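Local atomic coordinates of vanadium-dependent haloperoxidase (Zobellia galactanivorans, PDB entry 4CIT), a protein that binds vanadate in a helical bundle and, as a bacterial vanadium-dependent iodoperoxidase, probably uses peroxide to oxidise iodide. Residues A[198-202]-A[359-363]; A[201-207]-A[329-333]; A[210-214]-A[319-323]; A[242-246]-A[419-425]; A[364-370]-A[431-436]. One frame throughout, in Å; residues are numbered along the deposited sequence.

Four of the five contacts gather round the vanadate pocket; interaction 3 lies deeper, about 23 Å from interaction 1 and 30 Å from interaction 4, centre to centre. Interactions 1, 2 and 3 lay successive parts of the long loop between helices 172-175 and 235-253 on later elements: the loop 359-363 and, twice, helix 307-335. Interactions 1 and 2 share Gly201 and Ile202, their centres about 10 Å apart. Interaction 4 sets helix 235-253 against the end of helix 407-420, and interaction 5 packs helix 367-383 on helix 426-446. Along the chain interaction 4 crosses all the others, and it brings helix 235-253 against the segment that carries His424, a vanadate-binding residue.

Interaction 1. Residues A[198-202]-A[359-363]; sequences YMDGI and PPFPE. With VO4 (vanadate ion), chain F.
Ile202 lies against the ring of Pro360 and the edge of Phe361, and this is where the two loops fit closely. Its CG1 comes within 3.7 Å of Pro360 CG, while the same carbon sits in the plane of the Phe361 ring, 3.9 Å from CD2. The backbones are pinned at the same spot: Ile202 N donates to Pro360 O at 3.0 Å, nearly in line with the carbonyl bond (C=O...N 166°). Gly201 adds a CA-H...O contact to that oxygen, CA to Pro360 O 3.4 Å. Pro360 is the centre of an inverse gamma turn closed by Phe361 N and Pro359 O, and the turn leaves its carbonyl facing the 198-202 loop.

Toward solvent the fit is looser. Met199 runs side by side with Pro360, CB to CB 3.8 Å, and the bend at its last torsion (chi3 47°) brings CE back to Pro360 CG. Asp200 points its CB away from the 359-363 loop, on the exposed side.

On its other flank the 359-363 loop reaches the vanadate ion, with Pro359 CG 3.4 Å from its O4 and Phe361 CE1 3.9 Å from it. These are carbon contacts, whereas Arg339 and Arg418 hydrogen-bond to the ion. The chemistry implies an apolar patch of pocket wall, backed on the 198-202 side by one backbone bond and Ile202, while Trp329 and Tyr333 also meet Phe361.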
# COMPACT_ATOMS: atom_id res chain seq x y z
N TYR A 198 18.64 -8.24 13.74
CA TYR A 198 19.22 -6.95 14.14
C TYR A 198 19.46 -6.13 12.92
O TYR A 198 20.49 -5.49 12.78
CB TYR A 198 20.50 -7.07 15.01
CG TYR A 198 20.25 -7.70 16.34
CD1 TYR A 198 19.83 -6.93 17.40
CD2 TYR A 198 20.49 -9.05 16.55
CE1 TYR A 198 19.60 -7.51 18.64
CE2 TYR A 198 20.32 -9.62 17.78
CZ TYR A 198 19.87 -8.84 18.81
OH TYR A 198 19.67 -9.40 20.04
N MET A 199 18.49 -6.09 12.06
CA MET A 199 18.60 -5.29 10.82
C MET A 199 18.53 -3.81 11.12
O MET A 199 17.85 -3.36 12.05
CB MET A 199 17.48 -5.65 9.78
CG MET A 199 17.50 -7.01 9.06
SD MET A 199 16.04 -7.32 7.99
CE MET A 199 15.96 -5.80 7.10
N ASP A 200 19.21 -3.02 10.29
CA ASP A 200 19.21 -1.55 10.41
C ASP A 200 17.78 -1.08 10.00
O ASP A 200 17.07 -1.75 9.22
CB ASP A 200 20.13 -0.89 9.39
CG ASP A 200 21.60 -0.85 9.78
OD1 ASP A 200 21.97 -1.13 10.92
OD2 ASP A 200 22.41 -0.52 8.86
N GLY A 201 17.39 0.06 10.52
CA GLY A 201 16.05 0.56 10.27
C GLY A 201 15.76 0.72 8.78
O GLY A 201 16.56 1.32 8.02
N ILE A 202 14.61 0.27 8.34
CA ILE A 202 14.18 0.42 6.93
C ILE A 202 13.82 1.82 6.60
O ILE A 202 13.00 2.46 7.27
CB ILE A 202 12.93 -0.47 6.66
CG1 ILE A 202 13.31 -1.92 6.97
CG2 ILE A 202 12.33 -0.26 5.28
CD1 ILE A 202 14.37 -2.59 6.14
N PRO A 359 9.24 -6.10 13.32
CA PRO A 359 9.81 -5.54 12.14
C PRO A 359 10.91 -4.57 12.37
O PRO A 359 10.96 -3.88 13.37
CB PRO A 359 8.62 -4.85 11.50
CG PRO A 359 7.40 -5.47 12.11
CD PRO A 359 7.86 -5.71 13.49
N PRO A 360 11.84 -4.45 11.38
CA PRO A 360 13.02 -3.66 11.58
C PRO A 360 12.90 -2.18 11.34
O PRO A 360 13.52 -1.64 10.45
CB PRO A 360 14.02 -4.27 10.58
CG PRO A 360 13.14 -4.70 9.44
CD PRO A 360 11.83 -5.16 10.08
N PHE A 361 12.14 -1.49 12.17
CA PHE A 361 11.96 -0.07 12.08
C PHE A 361 11.32 0.44 13.35
O PHE A 361 10.70 -0.40 14.10
CB PHE A 361 11.22 0.41 10.82
CG PHE A 361 10.11 -0.46 10.36
CD1 PHE A 361 8.86 -0.34 10.91
CD2 PHE A 361 10.33 -1.38 9.37
CE1 PHE A 361 7.80 -1.08 10.47
CE2 PHE A 361 9.32 -2.17 8.92
CZ PHE A 361 8.04 -2.06 9.49
N PRO A 362 11.46 1.74 13.65
CA PRO A 362 10.92 2.27 14.88
C PRO A 362 9.40 2.10 15.02
O PRO A 362 8.67 1.84 14.06
CB PRO A 362 11.31 3.74 14.85
CG PRO A 362 12.54 3.73 14.04
CD PRO A 362 12.25 2.77 12.97
N GLU A 363 8.96 2.23 16.23
CA GLU A 363 7.63 1.80 16.69
C GLU A 363 6.43 2.73 16.38
O GLU A 363 5.31 2.20 16.15
CB GLU A 363 7.69 1.46 18.15
CG GLU A 363 6.51 0.66 18.64
CD GLU A 363 5.29 1.44 18.97
OE1 GLU A 363 5.36 2.65 19.31
OE2 GLU A 363 4.23 0.78 18.98
O4 VO4 F . 5.30 -2.85 12.86

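Interaction 2. Residues A[201-207]-A[329-333]; sequences GIEPHWN and WDEKY
The loop 201-207 runs beside helix 307-335, with a type I beta turn from Glu203 to Trp206 and its closest CA approach, 4.9 Å, between Asn207 and Asp330. Ile202 O is gripped twice: Tyr333 OH donates to it at 2.7 Å and Trp329 NE1 at 3.0 Å. The two donors come from opposite faces of the carbonyl plane, and the oxygen lies in the plane of the Trp329 indole.

Pro204 CA stands over the Tyr333 ring, 3.6 Å from its centroid and only 6° off the normal, a CH-pi contact. Trp206 turns the edge of its indole toward the face of Trp329, planes at 77° in an offset edge-to-face pair, and their CB atoms touch at 3.8 Å. At the far end Asn207 ND2 donates to the anti side of Asp330 OD1 at 2.9 Å; OD2 of the same carboxylate forms a salt bridge with Arg334. A water accepts from Asn207 N and donates to Pro204 O and, weakly, to Trp329 O.

Lys332 CD covers one face of the Trp329 indole, and Lys332 NZ hydrogen-bonds to vanadate. The NE1 bond to Ile202 O probably helps set the indole against which this vanadate-binding lysine packs.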
# COMPACT_ATOMS: atom_id res chain seq x y z
N GLY A 201 17.39 0.06 10.52
CA GLY A 201 16.05 0.56 10.27
C GLY A 201 15.76 0.72 8.78
O GLY A 201 16.56 1.32 8.02
N ILE A 202 14.61 0.27 8.34
CA ILE A 202 14.18 0.42 6.93
C ILE A 202 13.82 1.82 6.60
O ILE A 202 13.00 2.46 7.27
CB ILE A 202 12.93 -0.47 6.66
CG1 ILE A 202 13.31 -1.92 6.97
CG2 ILE A 202 12.33 -0.26 5.28
CD1 ILE A 202 14.37 -2.59 6.14
N GLU A 203 14.36 2.30 5.49
CA GLU A 203 13.89 3.57 4.86
C GLU A 203 13.80 4.84 5.79
O GLU A 203 12.82 5.50 5.83
CB GLU A 203 12.64 3.40 3.98
CG GLU A 203 12.78 2.43 2.82
CD GLU A 203 13.78 2.88 1.73
OE1 GLU A 203 14.15 4.10 1.60
OE2 GLU A 203 14.18 2.02 0.93
N PRO A 204 14.90 5.17 6.43
CA PRO A 204 14.94 6.30 7.36
C PRO A 204 14.53 7.60 6.72
O PRO A 204 14.06 8.54 7.37
CB PRO A 204 16.37 6.23 7.89
CG PRO A 204 17.16 5.48 6.77
CD PRO A 204 16.19 4.46 6.30
N HIS A 205 14.83 7.70 5.42
CA HIS A 205 14.50 8.89 4.63
C HIS A 205 13.31 8.78 3.75
O HIS A 205 13.20 9.55 2.81
CB HIS A 205 15.77 9.32 3.77
CG HIS A 205 16.98 9.52 4.63
ND1 HIS A 205 17.04 10.52 5.58
CD2 HIS A 205 18.13 8.81 4.75
CE1 HIS A 205 18.21 10.46 6.20
NE2 HIS A 205 18.90 9.46 5.70
N TRP A 206 12.36 7.91 4.04
CA TRP A 206 11.14 7.85 3.21
C TRP A 206 10.39 9.15 3.29
O TRP A 206 9.74 9.52 2.30
CB TRP A 206 10.26 6.69 3.61
CG TRP A 206 9.36 6.23 2.55
CD1 TRP A 206 8.00 6.38 2.49
CD2 TRP A 206 9.77 5.69 1.30
NE1 TRP A 206 7.52 5.90 1.27
CE2 TRP A 206 8.61 5.52 0.51
CE3 TRP A 206 11.05 5.38 0.73
CZ2 TRP A 206 8.68 4.97 -0.76
CZ3 TRP A 206 11.10 4.86 -0.55
CH2 TRP A 206 9.94 4.71 -1.30
N ASN A 207 10.55 9.96 4.38
CA ASN A 207 9.97 11.26 4.44
C ASN A 207 10.51 12.28 3.47
O ASN A 207 9.99 13.41 3.42
CB ASN A 207 9.89 11.77 5.87
CG ASN A 207 11.19 12.11 6.44
OD1 ASN A 207 12.25 11.78 5.85
ND2 ASN A 207 11.16 12.76 7.64
N TRP A 329 6.16 6.90 8.06
CA TRP A 329 7.62 6.86 8.15
C TRP A 329 8.24 8.20 8.65
O TRP A 329 9.24 8.21 9.37
CB TRP A 329 8.28 6.39 6.87
CG TRP A 329 8.73 4.98 6.95
CD1 TRP A 329 10.04 4.52 6.93
CD2 TRP A 329 7.91 3.80 7.19
NE1 TRP A 329 10.08 3.19 7.14
CE2 TRP A 329 8.79 2.70 7.27
CE3 TRP A 329 6.55 3.58 7.32
CZ2 TRP A 329 8.34 1.41 7.47
CZ3 TRP A 329 6.10 2.31 7.52
CH2 TRP A 329 6.98 1.24 7.64
N ASP A 330 7.63 9.32 8.29
CA ASP A 330 7.95 10.64 8.83
C ASP A 330 7.90 10.62 10.36
O ASP A 330 8.83 11.08 11.07
CB ASP A 330 7.00 11.77 8.26
CG ASP A 330 7.32 13.12 8.76
OD1 ASP A 330 8.48 13.57 8.44
OD2 ASP A 330 6.55 13.69 9.57
N GLU A 331 6.80 10.09 10.89
CA GLU A 331 6.69 10.03 12.33
C GLU A 331 7.62 8.99 12.93
O GLU A 331 8.23 9.20 14.04
CB GLU A 331 5.26 9.70 12.75
CG GLU A 331 5.03 9.65 14.27
CD GLU A 331 5.53 10.88 14.98
OE1 GLU A 331 5.52 11.99 14.43
OE2 GLU A 331 6.02 10.74 16.14
N LYS A 332 7.74 7.85 12.27
CA LYS A 332 8.59 6.80 12.88
C LYS A 332 9.99 7.31 13.23
O LYS A 332 10.56 6.94 14.27
CB LYS A 332 8.73 5.54 11.98
CG LYS A 332 7.51 4.67 11.93
CD LYS A 332 7.62 3.43 11.01
CE LYS A 332 6.49 2.45 11.15
NZ LYS A 332 6.26 1.97 12.55
N TYR A 333 10.59 8.02 12.27
CA TYR A 333 11.95 8.50 12.38
C TYR A 333 12.05 9.85 13.09
O TYR A 333 13.11 10.23 13.51
CB TYR A 333 12.73 8.35 11.04
CG TYR A 333 13.01 6.96 10.72
CD1 TYR A 333 14.12 6.29 11.22
CD2 TYR A 333 12.16 6.24 9.90
CE1 TYR A 333 14.35 4.98 10.95
CE2 TYR A 333 12.38 4.92 9.64
CZ TYR A 333 13.49 4.24 10.15
OH TYR A 333 13.75 2.95 9.81
O HOH W 1 11.33 8.89 7.22

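Interaction 3. Residues A[210-214]-A[319-323]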
# COMPACT_ATOMS: atom_id res chain seq x y z
N ARG A 210 8.86 12.74 -2.62
CA ARG A 210 7.75 13.60 -2.99
C ARG A 210 6.41 12.99 -2.73
O ARG A 210 6.07 11.97 -3.34
CB ARG A 210 7.86 13.93 -4.47
CG ARG A 210 6.84 14.99 -4.97
CD ARG A 210 6.85 15.13 -6.45
NE ARG A 210 6.57 13.85 -7.13
CZ ARG A 210 6.98 13.51 -8.33
NH1 ARG A 210 7.69 14.32 -9.07
NH2 ARG A 210 6.61 12.38 -8.82
N PRO A 211 5.59 13.59 -1.86
CA PRO A 211 4.25 13.03 -1.75
C PRO A 211 3.37 13.31 -2.97
O PRO A 211 3.63 14.26 -3.75
CB PRO A 211 3.66 13.75 -0.53
CG PRO A 211 4.68 14.65 -0.01
CD PRO A 211 5.78 14.77 -1.03
N PHE A 212 2.39 12.46 -3.23
CA PHE A 212 1.43 12.72 -4.33
C PHE A 212 0.45 13.84 -4.08
O PHE A 212 0.18 14.65 -4.97
CB PHE A 212 0.63 11.43 -4.61
CG PHE A 212 1.42 10.36 -5.29
CD1 PHE A 212 1.74 10.46 -6.65
CD2 PHE A 212 1.90 9.26 -4.60
CE1 PHE A 212 2.44 9.42 -7.27
CE2 PHE A 212 2.68 8.26 -5.23
CZ PHE A 212 2.87 8.32 -6.61
N VAL A 213 -0.14 13.87 -2.87
CA VAL A 213 -1.27 14.79 -2.54
C VAL A 213 -0.95 15.71 -1.34
O VAL A 213 -1.42 16.88 -1.21
CB VAL A 213 -2.53 13.94 -2.16
CG1 VAL A 213 -3.75 14.80 -2.10
CG2 VAL A 213 -2.78 12.78 -3.14
N LEU A 214 -0.15 15.21 -0.40
CA LEU A 214 0.17 15.98 0.81
C LEU A 214 0.87 17.25 0.43
O LEU A 214 1.62 17.29 -0.57
CB LEU A 214 1.10 15.26 1.74
CG LEU A 214 0.65 13.87 2.20
CD1 LEU A 214 1.71 13.24 3.10
CD2 LEU A 214 -0.69 13.98 2.84
N VAL A 319 -2.70 5.88 -4.44
CA VAL A 319 -2.18 7.19 -4.12
C VAL A 319 -2.29 7.55 -2.63
O VAL A 319 -1.33 7.96 -1.98
CB VAL A 319 -2.82 8.25 -5.00
CG1 VAL A 319 -2.48 9.62 -4.52
CG2 VAL A 319 -2.36 8.04 -6.46
N ALA A 320 -3.45 7.28 -2.04
CA ALA A 320 -3.60 7.47 -0.62
C ALA A 320 -2.59 6.62 0.18
O ALA A 320 -2.03 7.17 1.17
CB ALA A 320 -5.02 7.22 -0.19
N MET A 321 -2.44 5.34 -0.12
CA MET A 321 -1.54 4.52 0.64
C MET A 321 -0.08 4.99 0.54
O MET A 321 0.69 4.82 1.50
CB MET A 321 -1.67 3.07 0.25
CG MET A 321 -2.95 2.44 0.76
SD MET A 321 -3.01 0.63 0.48
CE MET A 321 -3.52 0.50 -1.15
N ALA A 322 0.33 5.46 -0.64
CA ALA A 322 1.72 5.88 -0.84
C ALA A 322 1.91 7.10 0.07
O ALA A 322 2.93 7.17 0.83
CB ALA A 322 1.99 6.23 -2.27
N ASP A 323 0.93 8.03 0.13
CA ASP A 323 1.05 9.19 1.04
C ASP A 323 0.98 8.78 2.53
O ASP A 323 1.70 9.32 3.38
CB ASP A 323 0.08 10.33 0.66
CG ASP A 323 0.61 11.18 -0.57
OD1 ASP A 323 1.68 10.77 -1.24
OD2 ASP A 323 -0.04 12.24 -0.80
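Asp323 OD2 accepts two backbone N-H groups, Val213 N at 2.6 Å and Leu214 N at 3.0 Å. The first uses the syn lone pair; the second arrives on the syn side but 34° out of the carboxylate plane. OD1 takes Phe212 N at 2.7 Å, again through its syn lone pair. Three successive amides thus converge on one carboxylate, which is fixed against rotation and probably kept ionised. Asp323 reaches them because its CG lies anti to its own carbonyl carbon (chi1 -79°), facing the loop.

Apolar groups close in around the charge. Val319 CG1 meets Phe212 CB at 3.6 Å and Val213 CG2 at 3.5 Å, the latter a tight fit between methyls. Ala322 CB lies at the edge of the Phe212 ring, 3.7 Å from CE2. Leu214 approaches Asp323 from the opposite direction, its CG 3.5 Å from OD2.

Further cover comes from helix 426-446, where Phe442 packs on Val213 and Leu439 on Leu214, and from helix 59-80, where Ala67 touches Phe212. The carboxylate of Asp323, taking three consecutive backbone N-H groups, fastens the irregular 210-214 loop to helix 307-335 within the helical bundle.

Interaction 4. Residues A[242-246]-A[419-425]; sequences EVYDV and MYGGIHY. With VO4 (vanadate ion), chain B; VO4 (vanadate ion), chain F; VO4 (vanadate ion), chain D.
The end of helix 407-420, just before the vanadate-binding His424, rests on helix 235-253 through Val243, Val246 and Met419. Val243 is central: its CG2 lies 4.0 Å from Met419 SD and 3.5 Å from His424 O, while its CG1 faces Gly422 O. Bends at chi2 and chi3 (63° and 54°) curl the Met419 chain so that SD sits between Val243 and Val246, 4.1 Å from Val246 CG2. Its CE ends 3.9 Å from Glu242 CD; the carboxylate itself pairs with Arg426. Val246 CG1 lies at the edge of the Tyr420 ring, near its plane.

The helix closes in a Schellman motif, Gly422 taking the positive phi, and the chain then swings out to His424 before Tyr425, at the N-cap position of the next helix. His424 NE2 bonds vanadium at 2.2 Å, as the axial histidine does in vanadium haloperoxidases. Its ND1 hydrogen-bonds to Glu363 OE2, which also accepts Tyr425 N, so a second-shell carboxylate sets the imidazole. No partner is modelled for His424 O, buried beneath Val243 CG2. Between the backbones a water donates to Val243 O and Met419 O, each at 2.8 Å.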
# COMPACT_ATOMS: atom_id res chain seq x y z
N GLU A 242 0.61 -3.64 29.20
CA GLU A 242 -0.44 -4.16 28.35
C GLU A 242 0.08 -5.14 27.27
O GLU A 242 -0.42 -6.16 27.15
CB GLU A 242 -1.25 -2.98 27.75
CG GLU A 242 -2.35 -3.56 26.88
CD GLU A 242 -3.18 -2.59 26.04
OE1 GLU A 242 -2.79 -1.41 25.88
OE2 GLU A 242 -4.23 -3.06 25.49
N VAL A 243 1.10 -4.78 26.50
CA VAL A 243 1.76 -5.63 25.54
C VAL A 243 2.17 -6.93 26.16
O VAL A 243 1.91 -8.02 25.63
CB VAL A 243 2.93 -4.91 24.83
CG1 VAL A 243 3.57 -5.90 23.83
CG2 VAL A 243 2.38 -3.72 24.06
N TYR A 244 2.82 -6.81 27.30
CA TYR A 244 3.38 -7.96 28.04
C TYR A 244 2.26 -8.90 28.44
O TYR A 244 2.29 -10.12 28.15
CB TYR A 244 4.11 -7.42 29.25
CG TYR A 244 4.71 -8.50 30.11
CD1 TYR A 244 5.85 -9.12 29.75
CD2 TYR A 244 4.11 -8.84 31.30
CE1 TYR A 244 6.45 -10.12 30.54
CE2 TYR A 244 4.72 -9.81 32.12
CZ TYR A 244 5.86 -10.47 31.69
OH TYR A 244 6.49 -11.43 32.47
N ASP A 245 1.24 -8.35 29.04
CA ASP A 245 0.08 -9.06 29.59
C ASP A 245 -0.82 -9.73 28.51
O ASP A 245 -1.25 -10.88 28.63
CB ASP A 245 -0.85 -8.18 30.48
CG ASP A 245 -0.20 -7.79 31.81
OD1 ASP A 245 0.82 -8.43 32.23
OD2 ASP A 245 -0.69 -6.85 32.47
N VAL A 246 -1.11 -9.00 27.43
CA VAL A 246 -1.79 -9.59 26.31
C VAL A 246 -1.10 -10.84 25.80
O VAL A 246 -1.76 -11.82 25.45
CB VAL A 246 -2.00 -8.53 25.17
CG1 VAL A 246 -2.46 -9.16 23.84
CG2 VAL A 246 -2.97 -7.53 25.60
N MET A 419 -1.29 -5.45 18.40
CA MET A 419 -1.27 -5.62 19.86
C MET A 419 -1.19 -7.09 20.16
O MET A 419 -0.29 -7.52 20.97
CB MET A 419 -2.52 -5.01 20.51
CG MET A 419 -2.62 -5.35 21.99
SD MET A 419 -1.30 -4.74 23.05
CE MET A 419 -1.42 -2.98 22.58
N TYR A 420 -2.03 -7.89 19.49
CA TYR A 420 -1.91 -9.36 19.67
C TYR A 420 -0.57 -9.84 19.26
O TYR A 420 -0.08 -10.84 19.80
CB TYR A 420 -2.94 -10.09 18.83
CG TYR A 420 -4.39 -9.66 19.05
CD1 TYR A 420 -4.83 -9.22 20.29
CD2 TYR A 420 -5.35 -9.84 18.04
CE1 TYR A 420 -6.18 -8.89 20.51
CE2 TYR A 420 -6.69 -9.49 18.24
CZ TYR A 420 -7.09 -9.03 19.45
OH TYR A 420 -8.41 -8.73 19.71
N GLY A 421 0.03 -9.16 18.26
CA GLY A 421 1.31 -9.58 17.79
C GLY A 421 2.53 -9.26 18.66
O GLY A 421 3.62 -9.83 18.41
N GLY A 422 2.37 -8.38 19.65
CA GLY A 422 3.44 -8.02 20.61
C GLY A 422 4.46 -7.08 20.11
O GLY A 422 5.51 -6.96 20.71
N ILE A 423 4.15 -6.36 19.00
CA ILE A 423 5.13 -5.49 18.38
C ILE A 423 4.82 -3.99 18.40
O ILE A 423 5.64 -3.19 18.02
CB ILE A 423 5.53 -5.96 16.93
CG1 ILE A 423 4.40 -5.73 15.95
CG2 ILE A 423 6.06 -7.39 17.01
CD1 ILE A 423 3.29 -6.72 15.98
N HIS A 424 3.61 -3.62 18.77
CA HIS A 424 3.20 -2.22 18.95
C HIS A 424 2.55 -2.01 20.26
O HIS A 424 1.76 -2.83 20.72
CB HIS A 424 2.25 -1.73 17.82
CG HIS A 424 2.95 -1.39 16.53
ND1 HIS A 424 3.84 -0.35 16.40
CD2 HIS A 424 2.94 -2.02 15.33
CE1 HIS A 424 4.28 -0.31 15.15
NE2 HIS A 424 3.76 -1.32 14.48
N TYR A 425 2.76 -0.82 20.82
CA TYR A 425 1.96 -0.35 21.97
C TYR A 425 0.61 0.21 21.51
O TYR A 425 0.43 0.63 20.35
CB TYR A 425 2.71 0.79 22.71
CG TYR A 425 4.19 0.55 23.01
CD1 TYR A 425 4.59 -0.24 24.02
CD2 TYR A 425 5.14 1.08 22.19
CE1 TYR A 425 5.98 -0.49 24.27
CE2 TYR A 425 6.50 0.88 22.42
CZ TYR A 425 6.92 0.06 23.45
OH TYR A 425 8.29 -0.09 23.56
V VO4 B . 4.18 -1.83 12.42
O4 VO4 F . 5.30 -2.85 12.86
O2 VO4 D . 2.33 -2.10 12.34
O HOH W 2 1.23 -8.68 23.00

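Interaction 5. Residues A[364-370]-A[431-436]; sequences YTSGHSV and VGVKQG. With VO4 (vanadate ion), chain D; VO4 (vanadate ion), chain E; VO4 (vanadate ion), chain C.
Tyr364 carries the methyl CG2 of its neighbour Thr365 over the centre of one ring face, and its OH reaches Val431 CG1 at 3.4 Å while hydrogen-bonding to Val223 O. A second ring, the His368 imidazole, has a vanadate oxygen, O1, in its plane at the edge.

Thr365 OG1 donates to Gln435 OE1 at 2.8 Å, coming in 32° from the amide carbonyl plane. Gln435 makes this reach with an extended chain, and its NE2 hydrogen-bonds to Ser327 OG. Val370 CG2 lies against Gly432 O, and Gly436 CA approaches Val370 O at 3.2 Å in a CA-H...O contact. With glycine at 432 and 436 the helices come within 4.0 Å, CA of Val370 to CA of Gly436.

Ser366 is the N-cap of helix 367-383; its OG accepts Ser369 N and donates to vanadate O2 at 2.6 Å. Gly367 N binds O3 at 2.9 Å, and His368 ND1 donates to O2 at 3.0 Å and to O1 at 3.1 Å. The ion thus sits at a helix N-terminus, where the helix dipole should favour its negative charge, while the close glycine packing and the Thr365-Gln435 bond hold that helix start against helix 426-446.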
# COMPACT_ATOMS: atom_id res chain seq x y z
N TYR A 364 6.60 4.03 16.35
CA TYR A 364 5.43 4.92 16.47
C TYR A 364 5.36 5.84 15.26
O TYR A 364 6.33 6.51 15.00
CB TYR A 364 5.57 5.77 17.74
CG TYR A 364 4.42 6.69 18.05
CD1 TYR A 364 3.30 6.28 18.70
CD2 TYR A 364 4.46 8.03 17.62
CE1 TYR A 364 2.27 7.16 19.00
CE2 TYR A 364 3.47 8.92 17.91
CZ TYR A 364 2.38 8.49 18.59
OH TYR A 364 1.39 9.36 18.94
N THR A 365 4.29 5.95 14.54
CA THR A 365 3.03 5.18 14.67
C THR A 365 3.12 3.89 13.84
O THR A 365 4.11 3.65 13.10
CB THR A 365 1.87 6.04 14.12
OG1 THR A 365 2.32 6.59 12.86
CG2 THR A 365 1.43 7.09 15.12
N SER A 366 2.16 2.98 13.99
CA SER A 366 2.11 1.69 13.33
C SER A 366 1.72 1.82 11.85
O SER A 366 0.69 2.44 11.56
CB SER A 366 1.06 0.82 13.99
OG SER A 366 0.64 -0.27 13.13
N GLY A 367 2.59 1.31 10.96
CA GLY A 367 2.33 1.27 9.57
C GLY A 367 1.03 0.59 9.18
O GLY A 367 0.25 1.10 8.36
N HIS A 368 0.79 -0.58 9.76
CA HIS A 368 -0.43 -1.25 9.52
C HIS A 368 -1.61 -0.38 9.83
O HIS A 368 -2.64 -0.36 9.11
CB HIS A 368 -0.56 -2.52 10.37
CG HIS A 368 0.23 -3.67 9.88
ND1 HIS A 368 1.61 -3.69 9.93
CD2 HIS A 368 -0.17 -4.89 9.42
CE1 HIS A 368 2.02 -4.85 9.41
NE2 HIS A 368 0.97 -5.60 9.16
N SER A 369 -1.54 0.32 10.98
CA SER A 369 -2.61 1.18 11.43
C SER A 369 -2.87 2.39 10.54
O SER A 369 -4.05 2.64 10.14
CB SER A 369 -2.45 1.65 12.87
OG SER A 369 -2.35 0.48 13.68
N VAL A 370 -1.78 3.05 10.14
CA VAL A 370 -1.90 4.22 9.31
C VAL A 370 -2.42 3.82 7.90
O VAL A 370 -3.30 4.49 7.34
CB VAL A 370 -0.59 5.05 9.26
CG1 VAL A 370 -0.78 6.23 8.31
CG2 VAL A 370 -0.11 5.62 10.62
N VAL A 431 -3.42 5.98 17.73
CA VAL A 431 -3.03 7.23 17.13
C VAL A 431 -2.74 7.01 15.65
O VAL A 431 -3.06 7.89 14.76
CB VAL A 431 -1.86 7.93 17.86
CG1 VAL A 431 -1.50 9.16 17.08
CG2 VAL A 431 -2.23 8.18 19.32
N GLY A 432 -2.16 5.86 15.30
CA GLY A 432 -1.90 5.55 13.89
C GLY A 432 -3.15 5.41 13.04
O GLY A 432 -3.22 5.93 11.91
N VAL A 433 -4.15 4.72 13.55
CA VAL A 433 -5.46 4.65 12.84
C VAL A 433 -6.05 6.02 12.61
O VAL A 433 -6.55 6.35 11.51
CB VAL A 433 -6.50 3.85 13.67
CG1 VAL A 433 -7.92 4.09 13.04
CG2 VAL A 433 -6.14 2.40 13.63
N LYS A 434 -6.01 6.90 13.61
CA LYS A 434 -6.45 8.28 13.43
C LYS A 434 -5.72 9.04 12.38
O LYS A 434 -6.28 9.77 11.57
CB LYS A 434 -6.36 9.01 14.80
CG LYS A 434 -6.61 10.52 14.72
CD LYS A 434 -6.57 11.18 16.11
CE LYS A 434 -6.53 12.73 15.92
NZ LYS A 434 -7.54 13.28 14.94
N GLN A 435 -4.41 8.95 12.45
CA GLN A 435 -3.49 9.52 11.43
C GLN A 435 -3.89 9.05 10.04
O GLN A 435 -4.03 9.90 9.12
CB GLN A 435 -2.07 9.16 11.79
CG GLN A 435 -1.02 9.74 10.82
CD GLN A 435 0.40 9.40 11.25
OE1 GLN A 435 0.68 8.77 12.28
NE2 GLN A 435 1.31 9.67 10.33
N GLY A 436 -4.07 7.76 9.81
CA GLY A 436 -4.42 7.27 8.50
C GLY A 436 -5.83 7.69 8.01
O GLY A 436 -6.01 8.07 6.87
O2 VO4 D . 2.33 -2.10 12.34
O3 VO4 E . 4.69 -0.21 12.18
O1 VO4 C . 4.37 -2.28 10.21